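Local coordinates for protein 3-hydroxyadipyl-CoA dehydrogenase (Escherichia coli, PDB 3MOG) that catalyses the NAD-dependent oxidation of 3-hydroxyadipyl-CoA to 3-oxoadipyl-CoA in the breakdown of phenylacetate, at residues 295-309 against 366-379. Residues are numbered along the deposited sequence; the frame is centred on the assembly and turned at random.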
loop_
_atom_site.group_PDB
_atom_site.type_symbol
_atom_site.label_atom_id
_atom_site.label_comp_id
_atom_site.label_asym_id
_atom_site.label_seq_id
_atom_site.Cartn_x
_atom_site.Cartn_y
_atom_site.Cartn_z
ATOM N N LEU C 295 -1.842 25.603 -32.324
ATOM C CA LEU C 295 -2.999 25.922 -33.143
ATOM C C LEU C 295 -2.738 27.101 -34.075
ATOM O O LEU C 295 -2.078 28.070 -33.693
ATOM C CB LEU C 295 -4.216 26.160 -32.249
ATOM C CG LEU C 295 -4.573 24.938 -31.386
ATOM C CD1 LEU C 295 -5.397 25.344 -30.162
ATOM C CD2 LEU C 295 -5.270 23.802 -32.195
ATOM N N GLU C 296 -3.227 26.991 -35.311
ATOM C CA GLU C 296 -3.117 28.066 -36.305
ATOM C C GLU C 296 -3.804 29.329 -35.798
ATOM O O GLU C 296 -4.751 29.248 -35.001
ATOM C CB GLU C 296 -3.729 27.645 -37.648
ATOM C CG GLU C 296 -2.786 26.866 -38.572
ATOM C CD GLU C 296 -2.593 25.411 -38.159
ATOM O OE1 GLU C 296 -3.546 24.792 -37.632
ATOM O OE2 GLU C 296 -1.484 24.878 -38.376
ATOM N N ALA C 297 -3.312 30.484 -36.246
ATOM C CA ALA C 297 -3.872 31.773 -35.848
ATOM C C ALA C 297 -5.340 31.863 -36.228
ATOM O O ALA C 297 -5.720 31.606 -37.374
ATOM C CB ALA C 297 -3.088 32.928 -36.456
ATOM N N VAL C 298 -6.168 32.174 -35.239
ATOM C CA VAL C 298 -7.561 32.496 -35.493
ATOM C C VAL C 298 -7.567 33.921 -36.064
ATOM O O VAL C 298 -6.725 34.747 -35.681
ATOM C CB VAL C 298 -8.420 32.374 -34.212
ATOM C CG1 VAL C 298 -9.887 32.190 -34.566
ATOM C CG2 VAL C 298 -7.959 31.189 -33.381
ATOM N N SER C 299 -8.487 34.189 -36.994
ATOM C CA SER C 299 -8.523 35.456 -37.731
ATOM C C SER C 299 -8.881 36.664 -36.854
ATOM O O SER C 299 -9.500 36.515 -35.796
ATOM C CB SER C 299 -9.492 35.354 -38.913
ATOM O OG SER C 299 -10.808 35.070 -38.470
ATOM N N ASP C 300 -8.485 37.852 -37.315
ATOM C CA ASP C 300 -8.756 39.125 -36.628
ATOM C C ASP C 300 -10.245 39.455 -36.504
ATOM O O ASP C 300 -10.631 40.316 -35.714
ATOM C CB ASP C 300 -8.034 40.278 -37.333
ATOM C CG ASP C 300 -6.530 40.236 -37.136
ATOM O OD1 ASP C 300 -5.884 39.268 -37.594
ATOM O OD2 ASP C 300 -5.991 41.186 -36.529
ATOM N N SER C 301 -11.071 38.764 -37.286
ATOM C CA SER C 301 -12.525 38.898 -37.222
ATOM C C SER C 301 -13.113 38.236 -35.975
ATOM O O SER C 301 -14.229 38.557 -35.562
ATOM C CB SER C 301 -13.164 38.289 -38.472
ATOM O OG SER C 301 -13.045 36.872 -38.485
ATOM N N PHE C 302 -12.355 37.309 -35.389
ATOM C CA PHE C 302 -12.796 36.552 -34.220
ATOM C C PHE C 302 -12.413 37.222 -32.900
ATOM O O PHE C 302 -12.622 36.648 -31.826
ATOM C CB PHE C 302 -12.232 35.131 -34.276
ATOM C CG PHE C 302 -13.098 34.161 -35.023
ATOM C CD1 PHE C 302 -13.288 34.283 -36.400
ATOM C CD2 PHE C 302 -13.718 33.110 -34.349
ATOM C CE1 PHE C 302 -14.089 33.382 -37.092
ATOM C CE2 PHE C 302 -14.521 32.198 -35.030
ATOM C CZ PHE C 302 -14.704 32.333 -36.404
ATOM N N SER C 303 -11.864 38.433 -32.997
ATOM C CA SER C 303 -11.454 39.240 -31.851
ATOM C C SER C 303 -12.595 39.509 -30.868
ATOM O O SER C 303 -13.716 39.795 -31.286
ATOM C CB SER C 303 -10.875 40.570 -32.331
ATOM O OG SER C 303 -10.738 41.478 -31.255
ATOM N N PRO C 304 -12.308 39.394 -29.561
ATOM C CA PRO C 304 -13.242 39.740 -28.484
ATOM C C PRO C 304 -13.620 41.223 -28.444
ATOM O O PRO C 304 -12.835 42.081 -28.860
ATOM C CB PRO C 304 -12.454 39.393 -27.217
ATOM C CG PRO C 304 -11.019 39.254 -27.657
ATOM C CD PRO C 304 -11.097 38.736 -29.036
ATOM N N MET C 305 -14.808 41.517 -27.931
ATOM C CA MET C 305 -15.238 42.904 -27.786
ATOM C C MET C 305 -14.731 43.527 -26.484
ATOM O O MET C 305 -14.403 44.722 -26.452
ATOM C CB MET C 305 -16.764 43.028 -27.892
ATOM C CG MET C 305 -17.325 42.858 -29.310
ATOM S SD MET C 305 -16.613 43.972 -30.552
ATOM C CE MET C 305 -17.068 45.587 -29.900
ATOM N N LYS C 306 -14.659 42.716 -25.425
ATOM C CA LYS C 306 -14.260 43.198 -24.096
ATOM C C LYS C 306 -13.403 42.176 -23.338
ATOM O O LYS C 306 -13.842 41.053 -23.070
ATOM C CB LYS C 306 -15.502 43.569 -23.279
ATOM C CG LYS C 306 -15.234 44.340 -21.995
ATOM C CD LYS C 306 -16.519 44.473 -21.189
ATOM C CE LYS C 306 -16.256 44.930 -19.767
ATOM N NZ LYS C 306 -17.494 44.819 -18.943
ATOM N N VAL C 307 -12.180 42.586 -23.005
ATOM C CA VAL C 307 -11.237 41.756 -22.254
ATOM C C VAL C 307 -10.931 42.399 -20.902
ATOM O O VAL C 307 -10.467 43.539 -20.838
ATOM C CB VAL C 307 -9.912 41.539 -23.031
ATOM C CG1 VAL C 307 -8.927 40.750 -22.196
ATOM C CG2 VAL C 307 -10.168 40.825 -24.344
ATOM N N GLU C 308 -11.179 41.656 -19.828
ATOM C CA GLU C 308 -10.995 42.181 -18.483
ATOM C C GLU C 308 -10.251 41.204 -17.564
ATOM O O GLU C 308 -10.819 40.202 -17.105
ATOM C CB GLU C 308 -12.349 42.559 -17.889
ATOM C CG GLU C 308 -12.261 43.438 -16.664
ATOM C CD GLU C 308 -13.571 43.504 -15.914
ATOM O OE1 GLU C 308 -14.641 43.410 -16.561
ATOM O OE2 GLU C 308 -13.525 43.649 -14.676
ATOM N N LYS C 309 -8.977 41.505 -17.307
ATOM C CA LYS C 309 -8.154 40.701 -16.407
ATOM C C LYS C 309 -8.592 40.934 -14.969
ATOM O O LYS C 309 -8.379 42.008 -14.414
ATOM C CB LYS C 309 -6.673 41.060 -16.544
ATOM C CG LYS C 309 -6.041 40.769 -17.896
ATOM C CD LYS C 309 -4.642 41.370 -17.963
ATOM C CE LYS C 309 -4.165 41.510 -19.396
ATOM N NZ LYS C 309 -2.843 42.198 -19.482
ATOM N N ARG C 366 -12.555 29.677 -29.466
ATOM C CA ARG C 366 -11.757 30.444 -30.434
ATOM C C ARG C 366 -11.432 31.859 -29.964
ATOM O O ARG C 366 -10.309 32.309 -30.143
ATOM C CB ARG C 366 -12.399 30.444 -31.831
ATOM C CG ARG C 366 -12.128 29.155 -32.608
ATOM C CD ARG C 366 -12.666 29.187 -34.034
ATOM N NE ARG C 366 -12.184 28.047 -34.819
ATOM C CZ ARG C 366 -12.778 26.853 -34.880
ATOM N NH1 ARG C 366 -13.896 26.614 -34.207
ATOM N NH2 ARG C 366 -12.250 25.889 -35.623
ATOM N N LYS C 367 -12.390 32.542 -29.340
ATOM C CA LYS C 367 -12.118 33.857 -28.711
ATOM C C LYS C 367 -10.935 33.812 -27.728
ATOM O O LYS C 367 -10.054 34.686 -27.761
ATOM C CB LYS C 367 -13.356 34.408 -27.993
ATOM C CG LYS C 367 -14.442 34.943 -28.909
ATOM C CD LYS C 367 -15.670 35.363 -28.105
ATOM C CE LYS C 367 -16.776 35.897 -29.009
ATOM N NZ LYS C 367 -17.902 36.475 -28.215
ATOM N N ALA C 368 -10.926 32.788 -26.869
ATOM C CA ALA C 368 -9.859 32.584 -25.892
ATOM C C ALA C 368 -8.531 32.221 -26.555
ATOM O O ALA C 368 -7.484 32.701 -26.126
ATOM C CB ALA C 368 -10.259 31.526 -24.874
ATOM N N ILE C 369 -8.582 31.390 -27.600
ATOM C CA ILE C 369 -7.368 30.996 -28.331
ATOM C C ILE C 369 -6.750 32.222 -29.013
ATOM O O ILE C 369 -5.526 32.416 -28.952
ATOM C CB ILE C 369 -7.636 29.856 -29.370
ATOM C CG1 ILE C 369 -8.059 28.569 -28.660
ATOM C CG2 ILE C 369 -6.398 29.591 -30.252
ATOM C CD1 ILE C 369 -8.536 27.446 -29.588
ATOM N N TYR C 370 -7.607 33.043 -29.631
ATOM C CA TYR C 370 -7.183 34.277 -30.297
ATOM C C TYR C 370 -6.465 35.201 -29.314
ATOM O O TYR C 370 -5.336 35.614 -29.566
ATOM C CB TYR C 370 -8.369 35.015 -30.962
ATOM C CG TYR C 370 -7.979 36.362 -31.573
ATOM C CD1 TYR C 370 -7.407 36.438 -32.852
ATOM C CD2 TYR C 370 -8.160 37.554 -30.864
ATOM C CE1 TYR C 370 -7.027 37.668 -33.406
ATOM C CE2 TYR C 370 -7.780 38.785 -31.401
ATOM C CZ TYR C 370 -7.219 38.837 -32.673
ATOM O OH TYR C 370 -6.853 40.058 -33.200
ATOM N N TYR C 371 -7.130 35.508 -28.203
ATOM C CA TYR C 371 -6.571 36.367 -27.161
ATOM C C TYR C 371 -5.162 35.958 -26.745
ATOM O O TYR C 371 -4.282 36.811 -26.592
ATOM C CB TYR C 371 -7.487 36.393 -25.932
ATOM C CG TYR C 371 -6.868 37.094 -24.745
ATOM C CD1 TYR C 371 -6.421 36.368 -23.629
ATOM C CD2 TYR C 371 -6.702 38.481 -24.742
ATOM C CE1 TYR C 371 -5.838 37.010 -22.541
ATOM C CE2 TYR C 371 -6.117 39.133 -23.663
ATOM C CZ TYR C 371 -5.694 38.395 -22.564
ATOM O OH TYR C 371 -5.121 39.044 -21.498
ATOM N N LEU C 372 -4.963 34.651 -26.572
ATOM C CA LEU C 372 -3.691 34.112 -26.120
ATOM C C LEU C 372 -2.600 34.256 -27.167
ATOM O O LEU C 372 -1.473 34.644 -26.840
ATOM C CB LEU C 372 -3.846 32.643 -25.710
ATOM C CG LEU C 372 -4.635 32.382 -24.424
ATOM C CD1 LEU C 372 -4.935 30.902 -24.261
ATOM C CD2 LEU C 372 -3.883 32.927 -23.225
ATOM N N GLN C 373 -2.951 33.945 -28.417
ATOM C CA GLN C 373 -2.031 34.011 -29.559
ATOM C C GLN C 373 -1.516 35.427 -29.776
ATOM O O GLN C 373 -0.347 35.626 -30.116
ATOM C CB GLN C 373 -2.718 33.516 -30.831
ATOM C CG GLN C 373 -2.829 32.006 -30.951
ATOM C CD GLN C 373 -3.711 31.578 -32.112
ATOM O OE1 GLN C 373 -4.553 32.345 -32.585
ATOM N NE2 GLN C 373 -3.530 30.347 -32.572
ATOM N N GLN C 374 -2.389 36.404 -29.537
ATOM C CA GLN C 374 -2.046 37.813 -29.678
ATOM C C GLN C 374 -1.125 38.312 -28.551
ATOM O O GLN C 374 -0.724 39.482 -28.538
ATOM C CB GLN C 374 -3.327 38.658 -29.769
ATOM C CG GLN C 374 -3.240 39.833 -30.759
ATOM C CD GLN C 374 -2.944 39.401 -32.197
ATOM O OE1 GLN C 374 -3.532 38.441 -32.710
ATOM N NE2 GLN C 374 -2.032 40.119 -32.854
ATOM N N GLN C 375 -0.791 37.419 -27.617
ATOM C CA GLN C 375 0.119 37.728 -26.517
ATOM C C GLN C 375 1.446 36.991 -26.647
ATOM O O GLN C 375 2.259 37.000 -25.723
ATOM C CB GLN C 375 -0.528 37.421 -25.163
ATOM C CG GLN C 375 -1.794 38.208 -24.891
ATOM C CD GLN C 375 -2.117 38.303 -23.421
ATOM O OE1 GLN C 375 -2.078 37.307 -22.691
ATOM N NE2 GLN C 375 -2.445 39.511 -22.971
ATOM N N GLY C 376 1.668 36.360 -27.795
ATOM C CA GLY C 376 2.948 35.714 -28.083
ATOM C C GLY C 376 2.973 34.217 -27.824
ATOM O O GLY C 376 3.932 33.526 -28.180
ATOM N N LYS C 377 1.911 33.708 -27.219
ATOM C CA LYS C 377 1.911 32.329 -26.757
ATOM C C LYS C 377 1.564 31.335 -27.850
ATOM O O LYS C 377 0.772 31.637 -28.750
ATOM C CB LYS C 377 1.007 32.183 -25.533
ATOM C CG LYS C 377 1.694 32.701 -24.270
ATOM C CD LYS C 377 0.750 33.438 -23.348
ATOM C CE LYS C 377 1.545 34.253 -22.328
ATOM N NZ LYS C 377 0.685 35.187 -21.545
ATOM N N THR C 378 2.215 30.172 -27.787
ATOM C CA THR C 378 1.841 29.007 -28.582
ATOM C C THR C 378 0.811 28.209 -27.785
ATOM O O THR C 378 1.115 27.696 -26.701
ATOM C CB THR C 378 3.043 28.085 -28.870
ATOM O OG1 THR C 378 4.130 28.843 -29.415
ATOM C CG2 THR C 378 2.643 26.981 -29.843
ATOM N N VAL C 379 -0.397 28.115 -28.329
ATOM C CA VAL C 379 -1.514 27.441 -27.671
ATOM C C VAL C 379 -1.624 25.979 -28.097
ATOM O O VAL C 379 -1.892 25.695 -29.264
ATOM C CB VAL C 379 -2.852 28.149 -27.987
ATOM C CG1 VAL C 379 -4.001 27.509 -27.220
ATOM C CG2 VAL C 379 -2.762 29.620 -27.666
#
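Leu295 N bonds to Val379 O at 3.1 Å, nearly straight, and from there 295-309 runs back alongside the helix from its C-terminal end at Gln373, turning at 299-302, the CA atoms of Val298 and Tyr370 coming within 5.5 Å. The amide of Gln373 reads the loop backbone with both ends: NE2 gives a hydrogen bond to Glu296 O (2.9 Å), reaching it from above the carbonyl plane, while OE1 takes Val298 N on an in-plane lone pair at 3.1 Å. These two bonds fix the amide's rotation; an alanine here would probably leave Glu296 O and Val298 N without these side-chain partners. Tyr370, its CG anti to the backbone N (chi1 176°), swings its ring into the bend of the loop. Val298 O meets the ring edge in plane, Ser303 N lies over one face, and Pro304 CD comes obliquely to 3.7 Å from Tyr370 CD2. Val298 sets CG2 against Ile369 CG2 (3.8 Å), crossing it at about a right angle, and Phe302 lies alongside the aliphatic part of Arg366. Farther on, Val307 CG1 touches CE2 of Tyr371 at 3.6 Å. Lys367 reaches past the loop to a salt bridge with Asp318, whose carboxylate also takes Met305 N and Lys306 N. The arrangement is a loop laid along helix 362-373 of the reduced Rossmann-fold domain, leading into edge strand 307-309 of its mixed sheet.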